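Local coordinates for subtilisin-like serine protease (Fervidobacterium pennivorans, PDB 1R6V), which degrades keratin into peptides as a calcium-binding, subtilisin-like serine protease, so that its bacterium can grow on native feathers, at residues F21-D26 with D506-A511; V452-A457 with V552-T557; V468-D473 with A488-I493; Y498-G503 with V539-S544. The protein carries 1 engineered substitution. One frame throughout, in Å; residues are numbered along the deposited sequence.

In the fold
Near the N terminus, 21-26 lies in the propeptide, and interaction 1 joins it to 506-511, a loop of the first beta-sandwich domain 480 residues on. The other three contacts build that sandwich. Interaction 2 pairs strand 446-455 with 549-553 and closes a loop that encloses interactions 3 and 4, which follow each other in series. Interaction 3 packs strand 466-471 of one sheet on strand 487-494 of the other; interaction 4 pairs strand 496-505 with the edge strand 535-543. Interaction 1 also spans interaction 3 but crosses 2 and 4. Val452 packs on Val468, linking 2 and 3, while Val502 packs against Val454, Val552 and Phe554, linking 2 and 4.

Interaction 1 of 4, residues F21-D26 with D506-A511; sequences FGELRD and DHWDRA
Glu23 of the propeptide lies across the indole of Trp508, which comes from a loop of the first beta-sandwich domain. Glu23 CA sits over the six-membered ring of Trp508, 3.6 Å from the centroid and 5° off the normal, a CH-pi contact. From there CB passes over Trp508 CD2 at 3.9 Å and CG comes down to 3.6 Å from CE3. With CG anti to the backbone nitrogen (chi1 179°) and the chain extended, the side chain runs toward the base of the tryptophan, bringing CD to 3.8 Å from Trp508 CB. At the tip, OE1 takes a 2.9 Å salt bridge from Arg25 NH1, while OE2 lies 4.1 Å from Asp506 OD2, a like-charged neighbour. At the indole edge, a water in the ring plane accepts from Trp508 NE1 and donates to Phe21 O at 2.7 Å. Replacing Trp508 with an alanine would probably leave the Glu23 backbone and methylenes without their aromatic platform and break the water link to Phe21. No direct hydrogen bond crosses the contact, so the two segments probably hold each other mainly by packing on the indole and through one bridging water, and the Arg25 bridge probably offsets crowding of the carboxylates.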
loop_
_atom_site.group_PDB
_atom_site.type_symbol
_atom_site.label_atom_id
_atom_site.label_comp_id
_atom_site.label_asym_id
_atom_site.label_seq_id
_atom_site.Cartn_x
_atom_site.Cartn_y
_atom_site.Cartn_z
ATOM N N PHE A 21 8.280 2.668 11.865
ATOM C CA PHE A 21 8.804 1.398 11.374
ATOM C C PHE A 21 7.683 0.571 10.770
ATOM O O PHE A 21 6.591 0.502 11.334
ATOM C CB PHE A 21 9.427 0.578 12.506
ATOM C CG PHE A 21 10.790 1.031 12.917
ATOM C CD1 PHE A 21 10.995 1.606 14.166
ATOM C CD2 PHE A 21 11.876 0.828 12.079
ATOM C CE1 PHE A 21 12.286 1.971 14.588
ATOM C CE2 PHE A 21 13.164 1.186 12.481
ATOM C CZ PHE A 21 13.368 1.759 13.745
ATOM N N GLY A 22 7.946 -0.053 9.626
ATOM C CA GLY A 22 6.932 -0.883 9.002
ATOM C C GLY A 22 6.700 -2.132 9.835
ATOM O O GLY A 22 7.646 -2.734 10.350
ATOM N N GLU A 23 5.442 -2.541 9.965
ATOM C CA GLU A 23 5.114 -3.716 10.762
ATOM C C GLU A 23 5.788 -4.968 10.233
ATOM O O GLU A 23 5.796 -5.220 9.030
ATOM C CB GLU A 23 3.596 -3.933 10.798
ATOM C CG GLU A 23 3.190 -5.176 11.593
ATOM C CD GLU A 23 1.685 -5.353 11.720
ATOM O OE1 GLU A 23 1.262 -6.353 12.338
ATOM O OE2 GLU A 23 0.938 -4.505 11.204
ATOM N N LEU A 24 6.358 -5.746 11.151
ATOM C CA LEU A 24 7.046 -6.987 10.821
ATOM C C LEU A 24 6.152 -8.181 11.135
ATOM O O LEU A 24 5.734 -8.365 12.279
ATOM C CB LEU A 24 8.345 -7.078 11.623
ATOM C CG LEU A 24 9.663 -6.708 10.926
ATOM C CD1 LEU A 24 9.496 -5.518 10.027
ATOM C CD2 LEU A 24 10.744 -6.482 11.972
ATOM N N ARG A 25 5.871 -8.983 10.112
ATOM C CA ARG A 25 5.018 -10.165 10.225
ATOM C C ARG A 25 5.770 -11.367 9.661
ATOM O O ARG A 25 6.194 -11.341 8.511
ATOM C CB ARG A 25 3.751 -9.944 9.404
ATOM C CG ARG A 25 2.675 -10.975 9.602
ATOM C CD ARG A 25 1.912 -10.661 10.864
ATOM N NE ARG A 25 0.477 -10.813 10.665
ATOM C CZ ARG A 25 -0.426 -9.916 11.044
ATOM N NH1 ARG A 25 -0.041 -8.794 11.642
ATOM N NH2 ARG A 25 -1.713 -10.146 10.830
ATOM N N ASP A 26 5.938 -12.427 10.451
ATOM C CA ASP A 26 6.658 -13.597 9.951
ATOM C C ASP A 26 6.127 -14.084 8.608
ATOM O O ASP A 26 4.917 -14.163 8.399
ATOM C CB ASP A 26 6.600 -14.742 10.967
ATOM C CG ASP A 26 7.357 -14.422 12.233
ATOM O OD1 ASP A 26 8.554 -14.073 12.123
ATOM O OD2 ASP A 26 6.760 -14.514 13.330
ATOM N N ASP A 506 -0.796 2.656 16.010
ATOM C CA ASP A 506 -0.875 1.210 15.901
ATOM C C ASP A 506 0.119 0.549 16.850
ATOM O O ASP A 506 1.324 0.708 16.699
ATOM C CB ASP A 506 -0.576 0.806 14.457
ATOM C CG ASP A 506 -0.731 -0.677 14.215
ATOM O OD1 ASP A 506 -1.286 -1.383 15.084
ATOM O OD2 ASP A 506 -0.304 -1.134 13.136
ATOM N N HIS A 507 -0.427 -0.270 17.868
ATOM C CA HIS A 507 0.453 -0.934 18.818
ATOM C C HIS A 507 0.659 -2.377 18.373
ATOM O O HIS A 507 0.170 -3.303 19.023
ATOM C CB HIS A 507 -0.167 -0.898 20.218
ATOM C CG HIS A 507 -1.660 -1.034 20.220
ATOM N ND1 HIS A 507 -2.497 -0.039 19.764
ATOM C CD2 HIS A 507 -2.463 -2.049 20.618
ATOM C CE1 HIS A 507 -3.753 -0.432 19.882
ATOM N NE2 HIS A 507 -3.760 -1.648 20.396
ATOM N N TRP A 508 1.377 -2.563 17.268
ATOM C CA TRP A 508 1.630 -3.900 16.720
ATOM C C TRP A 508 2.820 -4.599 17.352
ATOM O O TRP A 508 3.028 -5.794 17.143
ATOM C CB TRP A 508 1.877 -3.828 15.212
ATOM C CG TRP A 508 3.058 -2.969 14.824
ATOM C CD1 TRP A 508 3.048 -1.625 14.615
ATOM C CD2 TRP A 508 4.416 -3.399 14.602
ATOM N NE1 TRP A 508 4.303 -1.184 14.277
ATOM C CE2 TRP A 508 5.164 -2.251 14.261
ATOM C CE3 TRP A 508 5.068 -4.639 14.660
ATOM C CZ2 TRP A 508 6.541 -2.303 13.974
ATOM C CZ3 TRP A 508 6.438 -4.694 14.377
ATOM C CH2 TRP A 508 7.157 -3.530 14.037
ATOM N N ASP A 509 3.605 -3.832 18.102
ATOM C CA ASP A 509 4.799 -4.319 18.777
ATOM C C ASP A 509 4.367 -4.955 20.095
ATOM O O ASP A 509 4.605 -4.407 21.171
ATOM C CB ASP A 509 5.738 -3.132 19.029
ATOM C CG ASP A 509 7.129 -3.551 19.442
ATOM O OD1 ASP A 509 7.920 -2.650 19.785
ATOM O OD2 ASP A 509 7.434 -4.764 19.421
ATOM N N ARG A 510 3.714 -6.106 19.993
ATOM C CA ARG A 510 3.220 -6.833 21.159
ATOM C C ARG A 510 4.344 -7.138 22.143
ATOM O O ARG A 510 5.525 -6.982 21.821
ATOM C CB ARG A 510 2.546 -8.130 20.711
ATOM N N ALA A 511 3.971 -7.566 23.346
ATOM C CA ALA A 511 4.943 -7.901 24.382
ATOM C C ALA A 511 4.578 -9.234 25.033
ATOM O O ALA A 511 4.735 -9.408 26.245
ATOM C CB ALA A 511 4.987 -6.792 25.433
HETATM O O HOH W 1 4.871 1.419 13.158
#

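Interaction 2 of 4, residues V452-A457 with V552-T557; sequences VVVTDA and VNFNST
A parallel strand pair at the edge of a three-stranded mixed sheet, part of the first beta-sandwich domain, joins Val454 to Val552 and Thr455 to Asn553. Three nearly straight backbone hydrogen bonds zip it: Val552 N to Val453 O (2.8 Å), Thr455 N to Val552 O (2.9 Å, 163° at the hydrogen) and Phe554 N to Thr455 O (2.9 Å). Val454 CA adds a C-H...O contact to Val552 O. On the buried face Val454 and Val552 lie side by side and point the same way, CG2 of the former 4.1 Å from CB of the latter, and Val452 CG1 meets Val552 CG2. The other methyl of Val454 does more. Its CG1, anti to the backbone nitrogen (chi1 -173°), stands over the centre of the Phe554 ring, 3.8 Å from the centroid and 6° off the normal. Phe554 also meets Phe669 edge-to-face, and Val502 of the facing sheet packs on Val454, Val552 and Phe554. On the other face Thr455 and Asn553 run alongside each other. Beyond the strands, the Asp456 carboxylate accepts from Asn460 N and pairs with Ser602 OG. Backbone bonds thus fix the register, while aliphatic and aromatic carbon fills the inner face; the face of Thr455 and Asn553, which Val453 shares, is the more exposed and more mixed one.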
loop_
_atom_site.group_PDB
_atom_site.type_symbol
_atom_site.label_atom_id
_atom_site.label_comp_id
_atom_site.label_asym_id
_atom_site.label_seq_id
_atom_site.Cartn_x
_atom_site.Cartn_y
_atom_site.Cartn_z
ATOM N N VAL A 452 -6.767 13.426 5.809
ATOM C CA VAL A 452 -7.167 13.409 7.207
ATOM C C VAL A 452 -5.826 13.638 7.905
ATOM O O VAL A 452 -4.868 12.899 7.682
ATOM C CB VAL A 452 -7.813 12.061 7.647
ATOM C CG1 VAL A 452 -8.108 12.094 9.156
ATOM C CG2 VAL A 452 -9.140 11.839 6.885
ATOM N N VAL A 453 -5.754 14.701 8.695
ATOM C CA VAL A 453 -4.531 15.057 9.409
ATOM C C VAL A 453 -4.775 14.873 10.901
ATOM O O VAL A 453 -5.601 15.574 11.479
ATOM C CB VAL A 453 -4.147 16.531 9.157
ATOM C CG1 VAL A 453 -2.769 16.818 9.743
ATOM C CG2 VAL A 453 -4.163 16.836 7.654
ATOM N N VAL A 454 -4.062 13.930 11.516
ATOM C CA VAL A 454 -4.217 13.650 12.955
ATOM C C VAL A 454 -3.000 14.210 13.688
ATOM O O VAL A 454 -1.871 13.903 13.324
ATOM C CB VAL A 454 -4.304 12.122 13.214
ATOM C CG1 VAL A 454 -4.632 11.840 14.692
ATOM C CG2 VAL A 454 -5.363 11.498 12.303
ATOM N N THR A 455 -3.231 15.030 14.714
ATOM C CA THR A 455 -2.138 15.638 15.475
ATOM C C THR A 455 -2.415 15.487 16.961
ATOM O O THR A 455 -3.443 14.936 17.344
ATOM C CB THR A 455 -2.018 17.147 15.200
ATOM O OG1 THR A 455 -3.250 17.787 15.556
ATOM C CG2 THR A 455 -1.724 17.412 13.735
ATOM N N ASP A 456 -1.492 15.970 17.790
ATOM C CA ASP A 456 -1.702 15.918 19.231
ATOM C C ASP A 456 -2.708 17.018 19.566
ATOM O O ASP A 456 -3.189 17.719 18.672
ATOM C CB ASP A 456 -0.380 16.101 20.008
ATOM C CG ASP A 456 0.393 17.338 19.605
ATOM O OD1 ASP A 456 -0.150 18.217 18.913
ATOM O OD2 ASP A 456 1.571 17.445 20.008
ATOM N N ALA A 457 -3.025 17.171 20.846
ATOM C CA ALA A 457 -4.020 18.147 21.293
ATOM C C ALA A 457 -3.855 19.580 20.793
ATOM O O ALA A 457 -4.829 20.202 20.360
ATOM C CB ALA A 457 -4.092 18.137 22.819
ATOM N N VAL A 552 -7.963 16.114 12.912
ATOM C CA VAL A 552 -8.306 15.399 14.130
ATOM C C VAL A 552 -7.246 15.709 15.185
ATOM O O VAL A 552 -6.045 15.666 14.907
ATOM C CB VAL A 552 -8.350 13.869 13.871
ATOM C CG1 VAL A 552 -8.716 13.132 15.145
ATOM C CG2 VAL A 552 -9.354 13.552 12.767
ATOM N N ASN A 553 -7.692 16.053 16.388
ATOM C CA ASN A 553 -6.765 16.365 17.468
ATOM C C ASN A 553 -6.933 15.366 18.600
ATOM O O ASN A 553 -7.966 15.334 19.268
ATOM C CB ASN A 553 -7.013 17.785 17.981
ATOM C CG ASN A 553 -6.700 18.839 16.941
ATOM O OD1 ASN A 553 -5.537 19.138 16.675
ATOM N ND2 ASN A 553 -7.736 19.399 16.336
ATOM N N PHE A 554 -5.916 14.535 18.798
ATOM C CA PHE A 554 -5.940 13.541 19.858
ATOM C C PHE A 554 -5.608 14.219 21.188
ATOM O O PHE A 554 -4.973 15.277 21.220
ATOM C CB PHE A 554 -4.892 12.443 19.580
ATOM C CG PHE A 554 -5.376 11.332 18.674
ATOM C CD1 PHE A 554 -6.693 11.288 18.228
ATOM C CD2 PHE A 554 -4.517 10.301 18.305
ATOM C CE1 PHE A 554 -7.156 10.237 17.438
ATOM C CE2 PHE A 554 -4.972 9.241 17.515
ATOM C CZ PHE A 554 -6.296 9.208 17.079
ATOM N N ASN A 555 -6.067 13.609 22.274
ATOM C CA ASN A 555 -5.777 14.086 23.624
ATOM C C ASN A 555 -5.681 12.852 24.516
ATOM O O ASN A 555 -6.156 11.781 24.154
ATOM C CB ASN A 555 -6.864 15.043 24.152
ATOM C CG ASN A 555 -8.250 14.412 24.190
ATOM O OD1 ASN A 555 -8.461 13.373 24.802
ATOM N ND2 ASN A 555 -9.204 15.056 23.532
ATOM N N SER A 556 -5.069 13.006 25.684
ATOM C CA SER A 556 -4.916 11.890 26.609
ATOM C C SER A 556 -4.770 12.390 28.043
ATOM O O SER A 556 -4.607 13.585 28.288
ATOM C CB SER A 556 -3.671 11.075 26.246
ATOM O OG SER A 556 -2.532 11.919 26.191
ATOM N N THR A 557 -4.833 11.453 28.979
ATOM C CA THR A 557 -4.658 11.766 30.388
ATOM C C THR A 557 -3.594 10.821 30.916
ATOM O O THR A 557 -3.526 9.657 30.515
ATOM C CB THR A 557 -5.959 11.578 31.200
ATOM O OG1 THR A 557 -6.463 10.252 31.019
ATOM C CG2 THR A 557 -7.003 12.589 30.753
#

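Interaction 3 of 4, residues V468-D473 with A488-I493; sequences VSMMRD and ARFPHI
Met470 and Val468, both on strand 466-471, pack against Phe490, Ala488 and Ile493 of strand 487-494 across the interior of a beta sandwich. The two strands belong to different sheets, their axes 9.2 Å apart and 38° from parallel, and no hydrogen bond passes between them. The tight part is a Met-aromatic contact: Met470 SD stands over one face of the Phe490 ring, 3.5 Å from the centroid and 11° off the normal. The two side chains slide past each other in opposite directions, and Met470 CG follows 4.1 Å from Phe490 CE2. Val468 divides its methyls, CG1 going to Phe490 CZ at 3.8 Å and CG2 to Ala488 CB at 3.8 Å. Tyr478 and Ala480 of strand 478-481 also touch Phe490. A leucine in place of Phe490 lacks the ring, and would probably leave the Met470 sulfur without its aromatic partner and a gap beside Val468. The opposite side of the strand is looser: Ser469 turns away from this interior and Met471 is exposed. Past the strand, Arg472 is partly exposed and makes a salt bridge to Asp494. Next to the corner at His492, a bend at Met470 chi3 (63°) turns the methyl to Ile493, the two side chains meeting tip to tip with CE 3.6 Å from CD1.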
loop_
_atom_site.group_PDB
_atom_site.type_symbol
_atom_site.label_atom_id
_atom_site.label_comp_id
_atom_site.label_asym_id
_atom_site.label_seq_id
_atom_site.Cartn_x
_atom_site.Cartn_y
_atom_site.Cartn_z
ATOM N N VAL A 468 -7.168 5.271 9.387
ATOM C CA VAL A 468 -8.267 6.150 9.009
ATOM C C VAL A 468 -9.143 5.352 8.066
ATOM O O VAL A 468 -8.727 4.949 6.973
ATOM C CB VAL A 468 -7.772 7.436 8.313
ATOM C CG1 VAL A 468 -8.974 8.306 7.900
ATOM C CG2 VAL A 468 -6.877 8.225 9.253
ATOM N N SER A 469 -10.373 5.128 8.510
ATOM C CA SER A 469 -11.330 4.336 7.766
ATOM C C SER A 469 -12.509 5.201 7.336
ATOM O O SER A 469 -13.155 5.811 8.180
ATOM C CB SER A 469 -11.807 3.205 8.684
ATOM O OG SER A 469 -12.644 2.291 8.016
ATOM N N MET A 470 -12.771 5.279 6.031
ATOM C CA MET A 470 -13.901 6.077 5.532
ATOM C C MET A 470 -14.958 5.062 5.135
ATOM O O MET A 470 -14.813 4.367 4.139
ATOM C CB MET A 470 -13.475 6.930 4.327
ATOM C CG MET A 470 -12.273 7.839 4.611
ATOM S SD MET A 470 -11.706 8.848 3.193
ATOM C CE MET A 470 -13.257 9.937 2.910
ATOM N N MET A 471 -16.019 4.983 5.930
ATOM C CA MET A 471 -17.064 4.002 5.706
ATOM C C MET A 471 -18.399 4.625 5.325
ATOM O O MET A 471 -18.662 5.791 5.620
ATOM C CB MET A 471 -17.238 3.171 6.981
ATOM C CG MET A 471 -15.916 2.762 7.638
ATOM S SD MET A 471 -16.109 1.733 9.163
ATOM C CE MET A 471 -16.120 0.135 8.390
ATOM N N ARG A 472 -19.226 3.832 4.668
ATOM C CA ARG A 472 -20.561 4.267 4.264
ATOM C C ARG A 472 -21.377 3.033 3.919
ATOM O O ARG A 472 -20.820 1.983 3.615
ATOM C CB ARG A 472 -20.480 5.220 3.074
ATOM C CG ARG A 472 -19.526 4.776 1.992
ATOM C CD ARG A 472 -19.510 5.778 0.859
ATOM N NE ARG A 472 -18.535 5.425 -0.162
ATOM C CZ ARG A 472 -18.430 6.044 -1.329
ATOM N NH1 ARG A 472 -19.249 7.048 -1.622
ATOM N NH2 ARG A 472 -17.503 5.664 -2.195
ATOM N N ASP A 473 -22.700 3.167 3.979
ATOM C CA ASP A 473 -23.622 2.063 3.713
ATOM C C ASP A 473 -23.477 1.452 2.332
ATOM O O ASP A 473 -23.596 0.237 2.162
ATOM C CB ASP A 473 -25.066 2.538 3.892
ATOM C CG ASP A 473 -25.398 2.860 5.327
ATOM O OD1 ASP A 473 -26.540 3.294 5.581
ATOM O OD2 ASP A 473 -24.523 2.677 6.201
ATOM N N ALA A 488 -3.030 11.230 6.338
ATOM C CA ALA A 488 -3.482 10.043 5.620
ATOM C C ALA A 488 -4.083 10.696 4.376
ATOM O O ALA A 488 -5.000 11.516 4.486
ATOM C CB ALA A 488 -4.559 9.290 6.406
ATOM N N ARG A 489 -3.552 10.349 3.208
ATOM C CA ARG A 489 -3.992 10.947 1.952
ATOM C C ARG A 489 -4.867 10.013 1.158
ATOM O O ARG A 489 -4.559 8.829 1.022
ATOM C CB ARG A 489 -2.786 11.317 1.073
ATOM C CG ARG A 489 -1.702 12.124 1.761
ATOM C CD ARG A 489 -0.546 12.398 0.795
ATOM N NE ARG A 489 -0.895 13.407 -0.204
ATOM C CZ ARG A 489 -0.022 14.004 -1.015
ATOM N NH1 ARG A 489 1.271 13.697 -0.957
ATOM N NH2 ARG A 489 -0.440 14.922 -1.878
ATOM N N PHE A 490 -5.945 10.569 0.603
ATOM C CA PHE A 490 -6.891 9.800 -0.198
ATOM C C PHE A 490 -7.040 10.451 -1.572
ATOM O O PHE A 490 -7.902 11.297 -1.757
ATOM C CB PHE A 490 -8.258 9.775 0.501
ATOM C CG PHE A 490 -8.239 9.053 1.822
ATOM C CD1 PHE A 490 -7.833 9.699 2.984
ATOM C CD2 PHE A 490 -8.600 7.715 1.888
ATOM C CE1 PHE A 490 -7.785 9.020 4.203
ATOM C CE2 PHE A 490 -8.557 7.023 3.098
ATOM C CZ PHE A 490 -8.148 7.678 4.255
ATOM N N PRO A 491 -6.231 10.033 -2.555
ATOM C CA PRO A 491 -6.343 10.640 -3.882
ATOM C C PRO A 491 -7.436 10.085 -4.766
ATOM O O PRO A 491 -7.721 8.885 -4.758
ATOM C CB PRO A 491 -4.963 10.413 -4.493
ATOM C CG PRO A 491 -4.510 9.130 -3.859
ATOM C CD PRO A 491 -5.049 9.157 -2.448
ATOM N N HIS A 492 -8.054 10.990 -5.513
ATOM C CA HIS A 492 -9.062 10.615 -6.485
ATOM C C HIS A 492 -10.163 9.701 -5.990
ATOM O O HIS A 492 -10.581 8.806 -6.701
ATOM C CB HIS A 492 -8.334 10.010 -7.683
ATOM C CG HIS A 492 -7.401 10.982 -8.328
ATOM N ND1 HIS A 492 -7.842 11.948 -9.206
ATOM C CD2 HIS A 492 -6.090 11.240 -8.109
ATOM C CE1 HIS A 492 -6.846 12.768 -9.490
ATOM N NE2 HIS A 492 -5.774 12.362 -8.835
ATOM N N ILE A 493 -10.646 9.967 -4.782
ATOM C CA ILE A 493 -11.730 9.194 -4.210
ATOM C C ILE A 493 -13.061 9.909 -4.496
ATOM O O ILE A 493 -13.089 11.056 -4.951
ATOM C CB ILE A 493 -11.597 9.023 -2.663
ATOM C CG1 ILE A 493 -11.653 10.379 -1.953
ATOM C CG2 ILE A 493 -10.279 8.299 -2.331
ATOM C CD1 ILE A 493 -11.926 10.249 -0.434
#

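Interaction 4 of 4, residues Y498-G503 with V539-S544; sequences YDIFVG and VGFGVS
Strand 496-505 and the edge strand 535-543 meet at a G1 beta bulge, where Gly540 and Phe541 both face Tyr498 and Gly540 takes a positive phi of 61°. Tyr498 and Phe541 form an antiparallel hydrogen-bonded pair: Tyr498 N gives a nearly straight bond to Phe541 O (2.8 Å, 170°), while Phe541 N returns a more bent one to Tyr498 O (2.7 Å, 141°). Gly540 N, badly angled for that carbonyl, bonds instead to Asp499 OD1 at 2.9 Å, approaching nearly along the C-O axis of the carboxylate. The aspartate therefore takes up the N-H that the bulge displaces. With CG beside its own backbone nitrogen, Asp499 brings OD1 to this N-H, and the same OD1 comes 3.4 Å from CG1 of Val539, which runs alongside it. Inside the sandwich, Tyr498 CD1 meets Val543 CG2 at 3.9 Å, the side chains crossing at a slant, and Met470 of the adjacent strand touches both residues. The phenol OH reaches past the contact to Asp494 O, which binds it. Phe450 of the facing sheet also packs on Val543 and Ile500. Ile500, its chain extended, brings CD1 to 3.7 Å from Phe541 ring atom CD2 and 4.0 Å from Phe541 CB.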
loop_
_atom_site.group_PDB
_atom_site.type_symbol
_atom_site.label_atom_id
_atom_site.label_comp_id
_atom_site.label_asym_id
_atom_site.label_seq_id
_atom_site.Cartn_x
_atom_site.Cartn_y
_atom_site.Cartn_z
ATOM N N TYR A 498 -19.489 10.335 4.276
ATOM C CA TYR A 498 -18.842 9.185 4.892
ATOM C C TYR A 498 -18.862 9.251 6.400
ATOM O O TYR A 498 -18.943 10.323 6.980
ATOM C CB TYR A 498 -17.359 9.121 4.547
ATOM C CG TYR A 498 -17.036 9.016 3.088
ATOM C CD1 TYR A 498 -17.025 10.146 2.281
ATOM C CD2 TYR A 498 -16.688 7.784 2.524
ATOM C CE1 TYR A 498 -16.661 10.054 0.947
ATOM C CE2 TYR A 498 -16.325 7.683 1.195
ATOM C CZ TYR A 498 -16.312 8.828 0.417
ATOM O OH TYR A 498 -15.903 8.741 -0.884
ATOM N N ASP A 499 -18.710 8.082 6.978
ATOM C CA ASP A 499 -18.586 7.981 8.418
ATOM C C ASP A 499 -17.097 7.681 8.502
ATOM O O ASP A 499 -16.647 6.658 8.009
ATOM C CB ASP A 499 -19.385 6.811 8.971
ATOM C CG ASP A 499 -20.866 7.101 9.016
ATOM O OD1 ASP A 499 -21.250 8.288 8.916
ATOM O OD2 ASP A 499 -21.642 6.142 9.164
ATOM N N ILE A 500 -16.369 8.569 9.120
ATOM C CA ILE A 500 -14.918 8.429 9.202
ATOM C C ILE A 500 -14.469 8.078 10.613
ATOM O O ILE A 500 -14.770 8.802 11.563
ATOM C CB ILE A 500 -14.233 9.744 8.743
ATOM C CG1 ILE A 500 -14.643 10.070 7.302
ATOM C CG2 ILE A 500 -12.715 9.589 8.793
ATOM C CD1 ILE A 500 -14.078 11.388 6.768
ATOM N N PHE A 501 -13.754 6.960 10.735
ATOM C CA PHE A 501 -13.245 6.486 12.021
ATOM C C PHE A 501 -11.726 6.543 12.014
ATOM O O PHE A 501 -11.094 6.122 11.056
ATOM C CB PHE A 501 -13.724 5.056 12.281
ATOM C CG PHE A 501 -15.220 4.915 12.247
ATOM C CD1 PHE A 501 -15.890 4.733 11.039
ATOM C CD2 PHE A 501 -15.966 5.005 13.419
ATOM C CE1 PHE A 501 -17.280 4.641 10.999
ATOM C CE2 PHE A 501 -17.357 4.915 13.387
ATOM C CZ PHE A 501 -18.013 4.733 12.177
ATOM N N VAL A 502 -11.162 7.080 13.086
ATOM C CA VAL A 502 -9.719 7.246 13.233
ATOM C C VAL A 502 -9.276 6.489 14.492
ATOM O O VAL A 502 -9.890 6.639 15.544
ATOM C CB VAL A 502 -9.405 8.753 13.378
ATOM C CG1 VAL A 502 -7.915 8.989 13.446
ATOM C CG2 VAL A 502 -10.018 9.516 12.198
ATOM N N GLY A 503 -8.224 5.680 14.382
ATOM C CA GLY A 503 -7.756 4.916 15.532
ATOM C C GLY A 503 -6.290 5.124 15.885
ATOM O O GLY A 503 -5.429 4.969 15.021
ATOM N N VAL A 539 -19.306 11.150 12.049
ATOM C CA VAL A 539 -20.449 10.619 11.307
ATOM C C VAL A 539 -21.023 11.628 10.318
ATOM O O VAL A 539 -21.146 12.809 10.629
ATOM C CB VAL A 539 -21.566 10.168 12.297
ATOM C CG1 VAL A 539 -22.802 9.700 11.537
ATOM C CG2 VAL A 539 -21.043 9.047 13.172
ATOM N N GLY A 540 -21.367 11.151 9.125
ATOM C CA GLY A 540 -21.925 12.030 8.111
ATOM C C GLY A 540 -21.003 13.155 7.686
ATOM O O GLY A 540 -21.441 14.293 7.454
ATOM N N PHE A 541 -19.710 12.863 7.592
ATOM C CA PHE A 541 -18.774 13.898 7.179
ATOM C C PHE A 541 -18.862 14.008 5.660
ATOM O O PHE A 541 -18.819 13.001 4.963
ATOM C CB PHE A 541 -17.334 13.549 7.573
ATOM C CG PHE A 541 -16.351 14.640 7.262
ATOM C CD1 PHE A 541 -16.117 15.673 8.173
ATOM C CD2 PHE A 541 -15.683 14.660 6.045
ATOM C CE1 PHE A 541 -15.230 16.705 7.867
ATOM C CE2 PHE A 541 -14.802 15.682 5.732
ATOM C CZ PHE A 541 -14.572 16.710 6.644
ATOM N N GLY A 542 -18.979 15.231 5.163
ATOM C CA GLY A 542 -19.092 15.434 3.727
ATOM C C GLY A 542 -17.775 15.766 3.054
ATOM O O GLY A 542 -17.106 16.736 3.402
ATOM N N VAL A 543 -17.399 14.945 2.085
ATOM C CA VAL A 543 -16.166 15.171 1.344
ATOM C C VAL A 543 -16.546 15.774 -0.003
ATOM O O VAL A 543 -17.469 15.298 -0.648
ATOM C CB VAL A 543 -15.407 13.842 1.139
ATOM C CG1 VAL A 543 -14.250 14.041 0.150
ATOM C CG2 VAL A 543 -14.870 13.358 2.488
ATOM N N SER A 544 -15.847 16.830 -0.413
ATOM C CA SER A 544 -16.134 17.488 -1.690
ATOM C C SER A 544 -15.010 18.462 -2.001
ATOM O O SER A 544 -14.102 18.628 -1.209
ATOM C CB SER A 544 -17.440 18.271 -1.587
ATOM O OG SER A 544 -17.250 19.426 -0.782
#